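Glycerate dehydrogenase related protein (Thermoplasma acidophilum, PDB 3GVX) probably binds NAD(P) and reduces 2-oxoacids such as glyoxylate or hydroxypyruvate to the corresponding 2-hydroxyacids. Local coordinates at residues V177-P182 against I205-R210; G189-R194 against D212-P217. All blocks are in the same frame, centred on the assembly; numbering follows the deposited sequence.

Contact 1: residues V177-P182 against I205-R210; sequences VLIAIP and IVNVAR
Val-177 to Ile-179 and Ile-205 to Asn-207 run side by side as neighbouring parallel strands, their axes 4.7 Å apart and inclined by 15°. They are the strands of a beta-alpha-beta unit in the Rossmann-type NAD-binding domain, with helix 193-196 on the connection between them. The ladder is stitched by three backbone bonds: Val-206 N gives to Val-177 O, Ile-179 N gives to Val-206 O at 2.7 Å, and Val-208 N gives to Ile-179 O just beyond the strand end.

On one face of the sheet Leu-178 lies against Val-206 and Val-208. With CG anti to the backbone N, the branch at CG brings CD1 to 3.6 Å from Val-206 CB, while CG2 of Val-208 meets the same methyl at 4.0 Å. Helix 79-97 covers this face through Ala-89, and Val-137 of helix 132-143 also packs on Leu-178.

The other face carries Val-177, Ile-179, Ile-205 and Asn-207, with Phe-171 of helix 167-172 lying on Val-177 and Ile-205. Ile-179 splits its branches: CG1, beside the backbone N (chi1 -56°), carries CD1 back to Ile-205 CG2 at 3.8 Å, and CG2 points onward to Ala-209 CB. The buried amide of Asn-207 is held at both ends, ND2 by Tyr-231 OH and OD1 by its own chain. OD1 closes an Asx turn where the strand ends, accepting from Ala-209 N at 2.9 Å with an N-H...O angle of 160°.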
# COMPACT_ATOMS: atom_id res chain seq x y z
N VAL B 177 -2.77 -6.50 -13.30
CA VAL B 177 -2.22 -5.74 -14.39
C VAL B 177 -2.57 -4.29 -14.21
O VAL B 177 -3.74 -3.93 -14.02
CB VAL B 177 -2.74 -6.18 -15.76
CG1 VAL B 177 -2.45 -5.09 -16.79
CG2 VAL B 177 -2.11 -7.52 -16.15
N LEU B 178 -1.55 -3.46 -14.25
CA LEU B 178 -1.76 -2.05 -14.12
C LEU B 178 -1.50 -1.36 -15.46
O LEU B 178 -0.47 -1.58 -16.09
CB LEU B 178 -0.84 -1.44 -13.07
CG LEU B 178 -1.15 0.05 -13.03
CD1 LEU B 178 -1.98 0.38 -11.78
CD2 LEU B 178 0.16 0.83 -13.11
N ILE B 179 -2.44 -0.53 -15.88
CA ILE B 179 -2.25 0.16 -17.13
C ILE B 179 -1.83 1.58 -16.84
O ILE B 179 -2.56 2.36 -16.24
CB ILE B 179 -3.52 0.17 -17.97
CG1 ILE B 179 -3.98 -1.27 -18.20
CG2 ILE B 179 -3.25 0.89 -19.29
CD1 ILE B 179 -5.40 -1.40 -18.64
N ALA B 180 -0.61 1.89 -17.24
CA ALA B 180 -0.05 3.21 -17.04
C ALA B 180 0.78 3.55 -18.29
O ALA B 180 1.97 3.81 -18.21
CB ALA B 180 0.81 3.20 -15.82
N ILE B 181 0.12 3.51 -19.44
CA ILE B 181 0.79 3.77 -20.70
C ILE B 181 0.12 4.95 -21.41
O ILE B 181 -1.09 5.13 -21.33
CB ILE B 181 0.74 2.50 -21.58
CG1 ILE B 181 1.85 2.54 -22.64
CG2 ILE B 181 -0.65 2.35 -22.20
CD1 ILE B 181 2.18 1.19 -23.22
N PRO B 182 0.92 5.78 -22.09
CA PRO B 182 0.37 6.93 -22.81
C PRO B 182 -0.54 6.52 -23.96
O PRO B 182 -0.35 5.49 -24.61
CB PRO B 182 1.63 7.65 -23.30
CG PRO B 182 2.64 7.29 -22.26
CD PRO B 182 2.38 5.82 -22.08
N ILE B 205 -7.59 -5.85 -13.09
CA ILE B 205 -7.01 -4.86 -13.95
C ILE B 205 -7.21 -3.48 -13.36
O ILE B 205 -8.30 -3.13 -12.91
CB ILE B 205 -7.62 -4.93 -15.34
CG1 ILE B 205 -7.47 -6.36 -15.85
CG2 ILE B 205 -6.98 -3.88 -16.24
CD1 ILE B 205 -7.64 -6.56 -17.33
N VAL B 206 -6.13 -2.71 -13.33
CA VAL B 206 -6.19 -1.38 -12.80
C VAL B 206 -5.79 -0.40 -13.89
O VAL B 206 -4.72 -0.51 -14.49
CB VAL B 206 -5.24 -1.22 -11.60
CG1 VAL B 206 -5.59 0.04 -10.84
CG2 VAL B 206 -5.30 -2.47 -10.72
N ASN B 207 -6.66 0.57 -14.14
CA ASN B 207 -6.38 1.56 -15.17
C ASN B 207 -6.17 2.96 -14.62
O ASN B 207 -7.09 3.58 -14.10
CB ASN B 207 -7.54 1.60 -16.17
CG ASN B 207 -7.15 2.30 -17.46
OD1 ASN B 207 -6.23 3.11 -17.48
ND2 ASN B 207 -7.86 1.99 -18.53
N VAL B 208 -4.94 3.44 -14.70
CA VAL B 208 -4.64 4.80 -14.26
C VAL B 208 -4.04 5.59 -15.42
O VAL B 208 -3.34 6.58 -15.22
CB VAL B 208 -3.67 4.83 -13.05
CG1 VAL B 208 -4.37 4.33 -11.80
CG2 VAL B 208 -2.42 4.02 -13.37
N ALA B 209 -4.34 5.16 -16.64
CA ALA B 209 -3.84 5.83 -17.83
C ALA B 209 -4.97 6.61 -18.49
O ALA B 209 -5.36 7.68 -18.03
CB ALA B 209 -3.25 4.80 -18.81
N ARG B 210 -5.53 6.06 -19.56
CA ARG B 210 -6.62 6.70 -20.26
C ARG B 210 -7.64 5.66 -20.65
O ARG B 210 -7.29 4.53 -20.98
CB ARG B 210 -6.08 7.43 -21.49
CG ARG B 210 -5.25 8.66 -21.17
CD ARG B 210 -6.17 9.83 -20.84
NE ARG B 210 -5.87 10.45 -19.55
CZ ARG B 210 -5.07 11.51 -19.38
NH1 ARG B 210 -4.49 12.07 -20.43
NH2 ARG B 210 -4.86 12.00 -18.17

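Contact 2: residues G189-R194 against D212-P217; sequences GMVNSR and DVVSKP
Val-191 and Val-214 form a single backbone bridge between two connections of the Rossmann-type NAD-binding domain, each leading directly into a helix, 193-196 from one and 216-225 from the other. Three backbone hydrogen bonds join the two segments, and two of the acceptors, Asp-212 and Val-213, end a 3-10 turn. Gly-189 N donates to Asp-212 O at 2.9 Å. Next, Val-191 N reaches Val-213 O at 3.0 Å in an almost straight bond, with 175° at the hydrogen. Val-191 also accepts, through its O, from Ser-215 N at 3.2 Å, the donor tilted 24° from the carbonyl plane.

The apolar contacts are made by the valines and the selenomethionine. Val-191 CG2, anti to its own carbonyl carbon, abuts Val-214 CG2 at 3.4 Å, a tight methyl-to-methyl fit. Met-190 and Val-213 extend side by side in the same direction; Val-213 CG1 comes to 4.0 Å from Met-190 CB and 4.1 Å from its SE, and Pro-167 also touches the selenomethionine.

Polar side chains serve the two helix starts, where Asn-192 and Ser-215 are both N-caps. Asn-192 OD1 accepts from Leu-195 N, and Ser-215 OG from Asp-218 N, while Ser-215 CB rests 3.6 Å from Val-191 O.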
# COMPACT_ATOMS: atom_id res chain seq x y z
N GLY B 189 -7.30 1.64 -28.06
CA GLY B 189 -8.03 0.39 -28.23
C GLY B 189 -7.18 -0.84 -28.01
O GLY B 189 -7.62 -1.97 -28.25
N MSE B 190 -5.96 -0.61 -27.55
CA MSE B 190 -4.98 -1.64 -27.26
C MSE B 190 -5.50 -2.81 -26.43
O MSE B 190 -5.25 -3.97 -26.74
CB MSE B 190 -3.80 -0.99 -26.55
CG MSE B 190 -2.80 -1.91 -25.93
SE MSE B 190 -1.47 -0.87 -25.32
CE MSE B 190 -0.15 -1.94 -25.51
N VAL B 191 -6.22 -2.50 -25.36
CA VAL B 191 -6.77 -3.55 -24.51
C VAL B 191 -8.05 -4.05 -25.16
O VAL B 191 -9.10 -3.44 -25.02
CB VAL B 191 -7.10 -3.01 -23.10
CG1 VAL B 191 -7.61 -4.15 -22.21
CG2 VAL B 191 -5.88 -2.33 -22.49
N ASN B 192 -7.96 -5.16 -25.89
CA ASN B 192 -9.15 -5.68 -26.54
C ASN B 192 -9.48 -7.15 -26.29
O ASN B 192 -8.69 -7.88 -25.69
CB ASN B 192 -9.09 -5.41 -28.05
CG ASN B 192 -7.91 -6.08 -28.72
OD1 ASN B 192 -7.37 -7.06 -28.21
ND2 ASN B 192 -7.53 -5.57 -29.88
N SER B 193 -10.67 -7.55 -26.73
CA SER B 193 -11.15 -8.92 -26.60
C SER B 193 -10.00 -9.87 -26.77
O SER B 193 -9.82 -10.80 -25.98
CB SER B 193 -12.20 -9.23 -27.68
OG SER B 193 -13.44 -8.59 -27.45
N ARG B 194 -9.21 -9.64 -27.81
CA ARG B 194 -8.09 -10.52 -28.09
C ARG B 194 -7.02 -10.52 -27.01
O ARG B 194 -6.48 -11.58 -26.68
CB ARG B 194 -7.46 -10.20 -29.43
CG ARG B 194 -6.71 -11.38 -29.97
CD ARG B 194 -5.42 -11.01 -30.65
NE ARG B 194 -4.51 -10.24 -29.80
CZ ARG B 194 -4.00 -10.65 -28.63
NH1 ARG B 194 -4.32 -11.85 -28.14
NH2 ARG B 194 -3.15 -9.87 -27.97
N ASP B 212 -9.40 5.49 -23.28
CA ASP B 212 -9.27 5.07 -24.66
C ASP B 212 -8.18 4.07 -25.01
O ASP B 212 -8.13 3.58 -26.13
CB ASP B 212 -9.22 6.29 -25.57
CG ASP B 212 -10.56 7.01 -25.61
OD1 ASP B 212 -11.57 6.33 -25.87
OD2 ASP B 212 -10.61 8.23 -25.35
N VAL B 213 -7.31 3.76 -24.05
CA VAL B 213 -6.29 2.76 -24.31
C VAL B 213 -7.05 1.44 -24.24
O VAL B 213 -6.55 0.38 -24.62
CB VAL B 213 -5.15 2.79 -23.26
CG1 VAL B 213 -4.18 1.64 -23.51
CG2 VAL B 213 -4.42 4.14 -23.32
N VAL B 214 -8.28 1.52 -23.75
CA VAL B 214 -9.14 0.35 -23.64
C VAL B 214 -10.41 0.43 -24.49
O VAL B 214 -11.12 1.44 -24.50
CB VAL B 214 -9.58 0.06 -22.18
CG1 VAL B 214 -10.61 -1.08 -22.15
CG2 VAL B 214 -8.36 -0.28 -21.32
N SER B 215 -10.67 -0.66 -25.20
CA SER B 215 -11.86 -0.79 -26.02
C SER B 215 -13.01 -0.94 -25.07
O SER B 215 -13.15 -1.95 -24.37
CB SER B 215 -11.77 -2.03 -26.91
OG SER B 215 -13.06 -2.44 -27.33
N LYS B 216 -13.85 0.08 -25.04
CA LYS B 216 -15.00 0.04 -24.17
C LYS B 216 -15.92 -1.17 -24.33
O LYS B 216 -16.21 -1.85 -23.36
CB LYS B 216 -15.79 1.31 -24.32
CG LYS B 216 -16.99 1.30 -23.45
CD LYS B 216 -17.47 2.68 -23.19
CE LYS B 216 -18.74 2.61 -22.42
NZ LYS B 216 -19.36 3.94 -22.29
N PRO B 217 -16.41 -1.45 -25.55
CA PRO B 217 -17.30 -2.62 -25.70
C PRO B 217 -16.61 -3.95 -25.38
O PRO B 217 -17.24 -4.87 -24.87
CB PRO B 217 -17.76 -2.54 -27.16
CG PRO B 217 -17.61 -1.07 -27.49
CD PRO B 217 -16.30 -0.72 -26.83

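How the contacts relate
Contact 1 lies in the buried centre of the NAD-binding domain, whereas contact 2 is farther out and only partly buried, their centres about 12 Å apart. Their segments alternate along the chain: after strand 176-179 comes segment 189-194, and after strand 204-207 segment 212-217, so the same two neighbouring passages meet twice. Regular strand-to-strand bonding, flanked by largely apolar side chains on both faces, gives way to a lone bridge and capped helix starts. The two contacts also touch directly: Ile-179 CD1 lies 4.0 Å from Val-191 CG2, Ile-181 CG2 packs on Val-213 CG1, and Asn-207 ND2 lies against Val-214 CG2, continuing the packing beyond the strand ends.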